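Sensory box/GGDEF family protein (Vibrio cholerae serotype O1, PDB 6EIB) catalyses, through its GGEEF domain, the magnesium-dependent condensation of two GTP molecules into the second messenger cyclic di-GMP, and takes part in biofilm formation. Local coordinates at residues 18-21 and 22-25; 42-45 and 46-50; 142-145 and 146-150. All coordinates share one frame; numbering follows the deposited sequence.

Interaction 1 (18-21 and 22-25); sequences RAAF and ARAK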
loop_
_atom_site.group_PDB
_atom_site.type_symbol
_atom_site.label_atom_id
_atom_site.label_comp_id
_atom_site.label_asym_id
_atom_site.label_seq_id
_atom_site.Cartn_x
_atom_site.Cartn_y
_atom_site.Cartn_z
ATOM N N ARG A 18 9.297 -11.174 -4.731
ATOM C CA ARG A 18 9.826 -12.545 -4.620
ATOM C C ARG A 18 11.343 -12.579 -4.334
ATOM O O ARG A 18 11.818 -13.445 -3.599
ATOM C CB ARG A 18 9.540 -13.363 -5.880
ATOM C CG ARG A 18 8.055 -13.760 -5.999
ATOM C CD ARG A 18 7.750 -14.826 -7.081
ATOM N NE ARG A 18 6.322 -15.151 -6.954
ATOM C CZ ARG A 18 5.830 -15.989 -6.049
ATOM N NH1 ARG A 18 6.653 -16.629 -5.220
ATOM N NH2 ARG A 18 4.509 -16.185 -5.970
ATOM N N ALA A 19 12.104 -11.691 -4.952
ATOM C CA ALA A 19 13.556 -11.706 -4.691
ATOM C C ALA A 19 13.809 -11.233 -3.256
ATOM O O ALA A 19 14.690 -11.754 -2.556
ATOM C CB ALA A 19 14.278 -10.858 -5.694
ATOM N N ALA A 20 13.031 -10.242 -2.828
ATOM C CA ALA A 20 13.105 -9.712 -1.458
ATOM C C ALA A 20 12.760 -10.748 -0.393
ATOM O O ALA A 20 13.401 -10.805 0.653
ATOM C CB ALA A 20 12.166 -8.494 -1.309
ATOM N N PHE A 21 11.763 -11.586 -0.672
ATOM C CA PHE A 21 11.375 -12.660 0.229
ATOM C C PHE A 21 12.552 -13.605 0.473
ATOM O O PHE A 21 12.881 -13.949 1.630
ATOM C CB PHE A 21 10.177 -13.401 -0.406
ATOM C CG PHE A 21 9.584 -14.509 0.434
ATOM C CD1 PHE A 21 10.178 -15.768 0.467
ATOM C CD2 PHE A 21 8.391 -14.314 1.122
ATOM C CE1 PHE A 21 9.648 -16.797 1.213
ATOM C CE2 PHE A 21 7.837 -15.342 1.856
ATOM C CZ PHE A 21 8.472 -16.598 1.902
ATOM N N ALA A 22 13.185 -14.040 -0.609
ATOM C CA ALA A 22 14.300 -14.989 -0.499
ATOM C C ALA A 22 15.507 -14.366 0.183
ATOM O O ALA A 22 16.224 -15.011 0.957
ATOM C CB ALA A 22 14.674 -15.500 -1.871
ATOM N N ARG A 23 15.778 -13.124 -0.187
ATOM C CA ARG A 23 16.872 -12.337 0.407
ATOM C C ARG A 23 16.594 -12.187 1.935
ATOM O O ARG A 23 17.466 -12.409 2.781
ATOM C CB ARG A 23 16.965 -10.993 -0.347
ATOM C CG ARG A 23 18.226 -10.184 -0.238
ATOM C CD ARG A 23 18.402 -9.316 -1.500
ATOM N NE ARG A 23 17.249 -8.440 -1.726
ATOM C CZ ARG A 23 16.617 -8.293 -2.890
ATOM N NH1 ARG A 23 17.028 -8.953 -3.968
ATOM N NH2 ARG A 23 15.574 -7.471 -2.979
ATOM N N ALA A 24 15.347 -11.874 2.282
ATOM C CA ALA A 24 14.943 -11.694 3.674
ATOM C C ALA A 24 15.149 -12.923 4.542
ATOM O O ALA A 24 15.622 -12.808 5.679
ATOM C CB ALA A 24 13.449 -11.285 3.729
ATOM N N LYS A 25 14.781 -14.090 4.025
ATOM C CA LYS A 25 15.020 -15.350 4.736
ATOM C C LYS A 25 16.523 -15.665 4.811
ATOM O O LYS A 25 17.027 -16.073 5.864
ATOM C CB LYS A 25 14.289 -16.510 4.050
ATOM C CG LYS A 25 12.793 -16.632 4.398
ATOM C CD LYS A 25 12.134 -17.727 3.552
ATOM C CE LYS A 25 11.384 -18.784 4.389
ATOM N NZ LYS A 25 10.350 -18.162 5.232
#
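A22 is joined to R18 by a weak backbone bond, its N lying 3.3 Å from R18 O, one turn back in the same helix. R23 comes next, and R23 N donates a hydrogen bond to A19 O at 2.9 Å. Its side chain starts with CG anti to the backbone N (chi1 -162°) and bends at chi3, which folds the guanidinium back over the preceding turn. One face of that flat group then lies over A19 O and the backbone of A20, with NH1 3.8 Å from A19 CB; NE reaches away to a salt bridge with E87. All of this belongs to helix 10-27 of the GGDEF domain, whose inward side here packs A20 and A24 on L31 of the strand 31-38. A24 N bonds A20 O at 2.8 Å, and the small A24 CB sits 3.1 Å from that same oxygen. K25 N donates to F21 O at 3.1 Å. The lysine chain travels alongside the F21 ring, K25 CD meeting F21 CE1 at 3.5 Å obliquely to the ring plane. Bends at chi3 and chi4 carry NZ beyond the ring to the carbonyl oxygen of D130, while F21 itself packs against I133 and I136 of the helix 133-148.

Interaction 2 (42-45 and 46-50); sequences KLIN and DQFGH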
loop_
_atom_site.group_PDB
_atom_site.type_symbol
_atom_site.label_atom_id
_atom_site.label_comp_id
_atom_site.label_asym_id
_atom_site.label_seq_id
_atom_site.Cartn_x
_atom_site.Cartn_y
_atom_site.Cartn_z
ATOM N N LYS A 42 -14.122 4.441 -7.582
ATOM C CA LYS A 42 -15.083 4.405 -8.674
ATOM C C LYS A 42 -15.943 5.666 -8.676
ATOM O O LYS A 42 -16.150 6.261 -9.727
ATOM C CB LYS A 42 -15.968 3.169 -8.581
ATOM C CG LYS A 42 -15.189 1.891 -8.724
ATOM C CD LYS A 42 -16.116 0.685 -8.697
ATOM C CE LYS A 42 -15.297 -0.575 -8.569
ATOM N NZ LYS A 42 -14.804 -0.666 -7.153
ATOM N N LEU A 43 -16.418 6.098 -7.512
ATOM C CA LEU A 43 -17.203 7.351 -7.450
ATOM C C LEU A 43 -16.372 8.529 -7.937
ATOM O O LEU A 43 -16.875 9.400 -8.656
ATOM C CB LEU A 43 -17.715 7.631 -6.034
ATOM C CG LEU A 43 -18.290 9.064 -5.879
ATOM C CD1 LEU A 43 -19.566 9.327 -6.706
ATOM C CD2 LEU A 43 -18.473 9.519 -4.415
ATOM N N ILE A 44 -15.089 8.555 -7.586
ATOM C CA ILE A 44 -14.227 9.648 -8.058
ATOM C C ILE A 44 -14.138 9.681 -9.593
ATOM O O ILE A 44 -14.231 10.755 -10.201
ATOM C CB ILE A 44 -12.821 9.555 -7.461
ATOM C CG1 ILE A 44 -12.868 9.869 -5.960
ATOM C CG2 ILE A 44 -11.881 10.536 -8.162
ATOM C CD1 ILE A 44 -13.347 11.315 -5.619
ATOM N N ASN A 45 -13.973 8.523 -10.225
ATOM C CA ASN A 45 -13.908 8.489 -11.685
ATOM C C ASN A 45 -15.255 8.809 -12.328
ATOM O O ASN A 45 -15.307 9.541 -13.318
ATOM C CB ASN A 45 -13.384 7.125 -12.172
ATOM C CG ASN A 45 -11.877 6.977 -11.958
ATOM O OD1 ASN A 45 -11.069 7.335 -12.822
ATOM N ND2 ASN A 45 -11.496 6.480 -10.788
ATOM N N ASP A 46 -16.343 8.324 -11.734
ATOM C CA ASP A 46 -17.694 8.608 -12.245
ATOM C C ASP A 46 -17.992 10.092 -12.236
ATOM O O ASP A 46 -18.572 10.610 -13.179
ATOM C CB ASP A 46 -18.748 7.886 -11.407
ATOM C CG ASP A 46 -18.736 6.393 -11.618
ATOM O OD1 ASP A 46 -18.099 5.924 -12.594
ATOM O OD2 ASP A 46 -19.283 5.693 -10.736
ATOM N N GLN A 47 -17.543 10.782 -11.193
ATOM C CA GLN A 47 -17.885 12.195 -11.015
ATOM C C GLN A 47 -16.875 13.156 -11.645
ATOM O O GLN A 47 -17.258 14.220 -12.138
ATOM C CB GLN A 47 -17.993 12.535 -9.521
ATOM C CG GLN A 47 -18.338 14.012 -9.256
ATOM C CD GLN A 47 -18.282 14.401 -7.780
ATOM O OE1 GLN A 47 -17.935 13.583 -6.919
ATOM N NE2 GLN A 47 -18.637 15.651 -7.483
ATOM N N PHE A 48 -15.615 12.754 -11.730
ATOM C CA PHE A 48 -14.593 13.663 -12.223
ATOM C C PHE A 48 -13.914 13.177 -13.487
ATOM O O PHE A 48 -13.228 13.948 -14.154
ATOM C CB PHE A 48 -13.514 13.878 -11.150
ATOM C CG PHE A 48 -14.032 14.479 -9.887
ATOM C CD1 PHE A 48 -14.156 15.858 -9.761
ATOM C CD2 PHE A 48 -14.406 13.665 -8.824
ATOM C CE1 PHE A 48 -14.641 16.419 -8.593
ATOM C CE2 PHE A 48 -14.902 14.213 -7.651
ATOM C CZ PHE A 48 -15.024 15.594 -7.539
ATOM N N GLY A 49 -14.121 11.919 -13.849
ATOM C CA GLY A 49 -13.502 11.442 -15.062
ATOM C C GLY A 49 -12.181 10.755 -14.842
ATOM O O GLY A 49 -11.532 10.910 -13.801
ATOM N N HIS A 50 -11.804 9.972 -15.848
ATOM C CA HIS A 50 -10.640 9.099 -15.806
ATOM C C HIS A 50 -9.306 9.836 -15.653
ATOM O O HIS A 50 -8.389 9.344 -14.988
ATOM C CB HIS A 50 -10.619 8.261 -17.092
ATOM C CG HIS A 50 -9.503 7.267 -17.163
ATOM N ND1 HIS A 50 -9.594 5.999 -16.625
ATOM C CD2 HIS A 50 -8.259 7.363 -17.694
ATOM C CE1 HIS A 50 -8.461 5.353 -16.834
ATOM N NE2 HIS A 50 -7.635 6.158 -17.480
#
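I44 overlaps the ring of F48 one turn further along, its CD1 methyl 3.9 Å from F48 CE2, and the two side chains cross obliquely. The ring is turned so that its edge faces the backbone: I44 O lies in the ring plane, 3.2 Å from F48 CD2. With CG beside its own backbone N (chi1 -61°), the phenyl group lies back along the helix, and the same I44 O accepts a hydrogen bond from F48 N at 2.9 Å. Outside the segments, F48 meets the ring of F111, and I44 rests on I117.

On another side of the helix, D46 folds its carboxylate back toward the preceding turn. D46 N donates a nearly straight bond to K42 O at 2.9 Å, yet D46 OD2 also comes within 3.3 Å of that oxygen, an acceptor beside an acceptor. Q47 sets CB against L43 O of the preceding turn, and its CG lies over one face of the F48 ring, offset toward the rim.

Near the end of the helix, N45 O accepts G49 N at 2.7 Å, bent to 139° at the hydrogen, while N45 ND2 bonds F41 O and N45 OD1 lies 3.5 Å from H50 CA. G49 is a glycine at the junction of helices 41-48 and 50-67 of the GGDEF domain, ending one with positive phi (95°) and taking the N-cap position of the next.

Interaction 3 (142-145 and 146-150); sequences QALY and KAKRN. With SO4 (sulfate ion), chain G.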
loop_
_atom_site.group_PDB
_atom_site.type_symbol
_atom_site.label_atom_id
_atom_site.label_comp_id
_atom_site.label_asym_id
_atom_site.label_seq_id
_atom_site.Cartn_x
_atom_site.Cartn_y
_atom_site.Cartn_z
ATOM N N GLN A 142 -5.848 -9.383 4.146
ATOM C CA GLN A 142 -6.907 -9.626 5.135
ATOM C C GLN A 142 -7.043 -8.497 6.150
ATOM O O GLN A 142 -8.148 -8.122 6.561
ATOM C CB GLN A 142 -6.650 -10.939 5.896
ATOM C CG GLN A 142 -7.843 -11.380 6.706
ATOM C CD GLN A 142 -7.529 -12.500 7.671
ATOM O OE1 GLN A 142 -7.399 -12.267 8.876
ATOM N NE2 GLN A 142 -7.378 -13.720 7.152
ATOM N N ALA A 143 -5.904 -7.928 6.521
ATOM C CA ALA A 143 -5.857 -6.777 7.406
ATOM C C ALA A 143 -6.464 -5.584 6.714
ATOM O O ALA A 143 -7.089 -4.756 7.359
ATOM C CB ALA A 143 -4.349 -6.465 7.864
ATOM N N LEU A 144 -6.256 -5.458 5.405
ATOM C CA LEU A 144 -6.900 -4.382 4.664
ATOM C C LEU A 144 -8.422 -4.497 4.727
ATOM O O LEU A 144 -9.139 -3.546 5.086
ATOM C CB LEU A 144 -6.404 -4.407 3.204
ATOM C CG LEU A 144 -7.152 -3.569 2.153
ATOM C CD1 LEU A 144 -7.134 -2.034 2.464
ATOM C CD2 LEU A 144 -6.494 -3.773 0.781
ATOM N N TYR A 145 -8.938 -5.693 4.451
ATOM C CA TYR A 145 -10.384 -5.877 4.484
ATOM C C TYR A 145 -10.934 -5.796 5.902
ATOM O O TYR A 145 -12.105 -5.400 6.111
ATOM C CB TYR A 145 -10.778 -7.181 3.722
ATOM C CG TYR A 145 -10.782 -6.857 2.230
ATOM C CD1 TYR A 145 -9.587 -6.716 1.529
ATOM C CD2 TYR A 145 -11.986 -6.583 1.550
ATOM C CE1 TYR A 145 -9.558 -6.349 0.203
ATOM C CE2 TYR A 145 -11.977 -6.219 0.191
ATOM C CZ TYR A 145 -10.754 -6.095 -0.472
ATOM O OH TYR A 145 -10.682 -5.733 -1.817
ATOM N N LYS A 146 -10.122 -6.162 6.883
ATOM C CA LYS A 146 -10.527 -5.990 8.276
ATOM C C LYS A 146 -10.662 -4.472 8.568
ATOM O O LYS A 146 -11.642 -4.014 9.182
ATOM C CB LYS A 146 -9.499 -6.666 9.178
ATOM C CG LYS A 146 -9.795 -6.781 10.665
ATOM C CD LYS A 146 -8.556 -7.379 11.395
ATOM C CE LYS A 146 -7.983 -8.638 10.673
ATOM N NZ LYS A 146 -6.568 -9.066 11.086
ATOM N N ALA A 147 -9.691 -3.693 8.091
ATOM C CA ALA A 147 -9.741 -2.235 8.243
ATOM C C ALA A 147 -11.026 -1.654 7.635
ATOM O O ALA A 147 -11.730 -0.846 8.246
ATOM C CB ALA A 147 -8.501 -1.601 7.595
ATOM N N LYS A 148 -11.336 -2.094 6.424
ATOM C CA LYS A 148 -12.512 -1.634 5.683
ATOM C C LYS A 148 -13.845 -1.934 6.383
ATOM O O LYS A 148 -14.849 -1.272 6.108
ATOM C CB LYS A 148 -12.486 -2.249 4.289
ATOM C CG LYS A 148 -11.370 -1.710 3.427
ATOM C CD LYS A 148 -11.276 -2.494 2.105
ATOM C CE LYS A 148 -12.430 -2.196 1.178
ATOM N NZ LYS A 148 -12.210 -0.852 0.584
ATOM N N ARG A 149 -13.879 -2.917 7.283
ATOM C CA ARG A 149 -15.124 -3.238 7.980
ATOM C C ARG A 149 -15.615 -2.064 8.835
ATOM O O ARG A 149 -16.806 -2.008 9.182
ATOM C CB ARG A 149 -14.970 -4.456 8.904
ATOM C CG ARG A 149 -14.713 -5.785 8.251
ATOM C CD ARG A 149 -15.615 -6.099 7.107
ATOM N NE ARG A 149 -16.870 -6.690 7.547
ATOM C CZ ARG A 149 -17.872 -7.044 6.740
ATOM N NH1 ARG A 149 -17.785 -6.882 5.425
ATOM N NH2 ARG A 149 -18.972 -7.549 7.260
ATOM N N ASN A 150 -14.699 -1.172 9.226
ATOM C CA ASN A 150 -15.056 -0.064 10.118
ATOM C C ASN A 150 -15.242 1.257 9.392
ATOM O O ASN A 150 -15.414 2.311 9.998
ATOM C CB ASN A 150 -14.002 0.053 11.217
ATOM C CG ASN A 150 -14.112 -1.079 12.212
ATOM O OD1 ASN A 150 -14.928 -1.052 13.126
ATOM N ND2 ASN A 150 -13.305 -2.101 12.013
HETATM S S SO4 G . -6.287 -17.053 9.539
HETATM O O1 SO4 G . -6.036 -15.884 8.709
HETATM O O2 SO4 G . -6.940 -16.621 10.770
HETATM O O3 SO4 G . -7.186 -17.970 8.837
HETATM O O4 SO4 G . -5.014 -17.700 9.837
#
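Y145 and K148 run side by side and point the same way, the lysine chain passing over one face of the phenol ring. K148 CD stands 4.2 Å from the Y145 ring centroid and only 10° off the ring normal, a CH-pi contact. Bent at chi3 (71°) and chi4, the chain leaves K148 NZ 5.8 Å from the centroid of the Y145 ring, at most a weak cation-pi attraction, and directs it toward D37 in a long, weak ion pair. L144 flanks K148, with L144 CD1 4.2 Å from K148 CD.

Q142 and K146 cross at an angle. K146 NZ stays 4.0 Å from Q142 OE1, too far for a hydrogen bond, whereas Q142 NE2 donates to sulfate O1 at 3.0 Å, fairly straight at 160°. R138 and Y158 hold the same ion, probably from the crystallisation liquor. K146 N bonds Q142 O at 2.8 Å beneath this second pair, while K148 N bonds L144 O and R149 N bonds Y145 O only weakly.

Helix 133-148 is the crossover of a beta-alpha-beta unit between strands 119-125 and 154-157. L144 packs on C120 and on S35 of the central strand 31-38, and A147 on R154 and C156.

In the fold
Interactions 1 and 2 lie on opposite sides of the chain's centre, their own centres 38 Å apart, and interaction 3 is 26 Å from the first and 23 Å from the second, centre to centre. No two touch. Interactions 2 and 3 come nearest, about 8 Å between closest atoms, and each sends a lysine toward the proposed magnesium site: the side chain of K42 is about 4 Å from that of E80, the predicted proton acceptor, in a long, weak ion pair, and that of K148 about 4 Å from that of D37, both acids being magnesium ligands by similarity. Interaction 1 lies away from this site and is linked to interaction 3 through helix 133-148, nearest atoms about 15 Å apart.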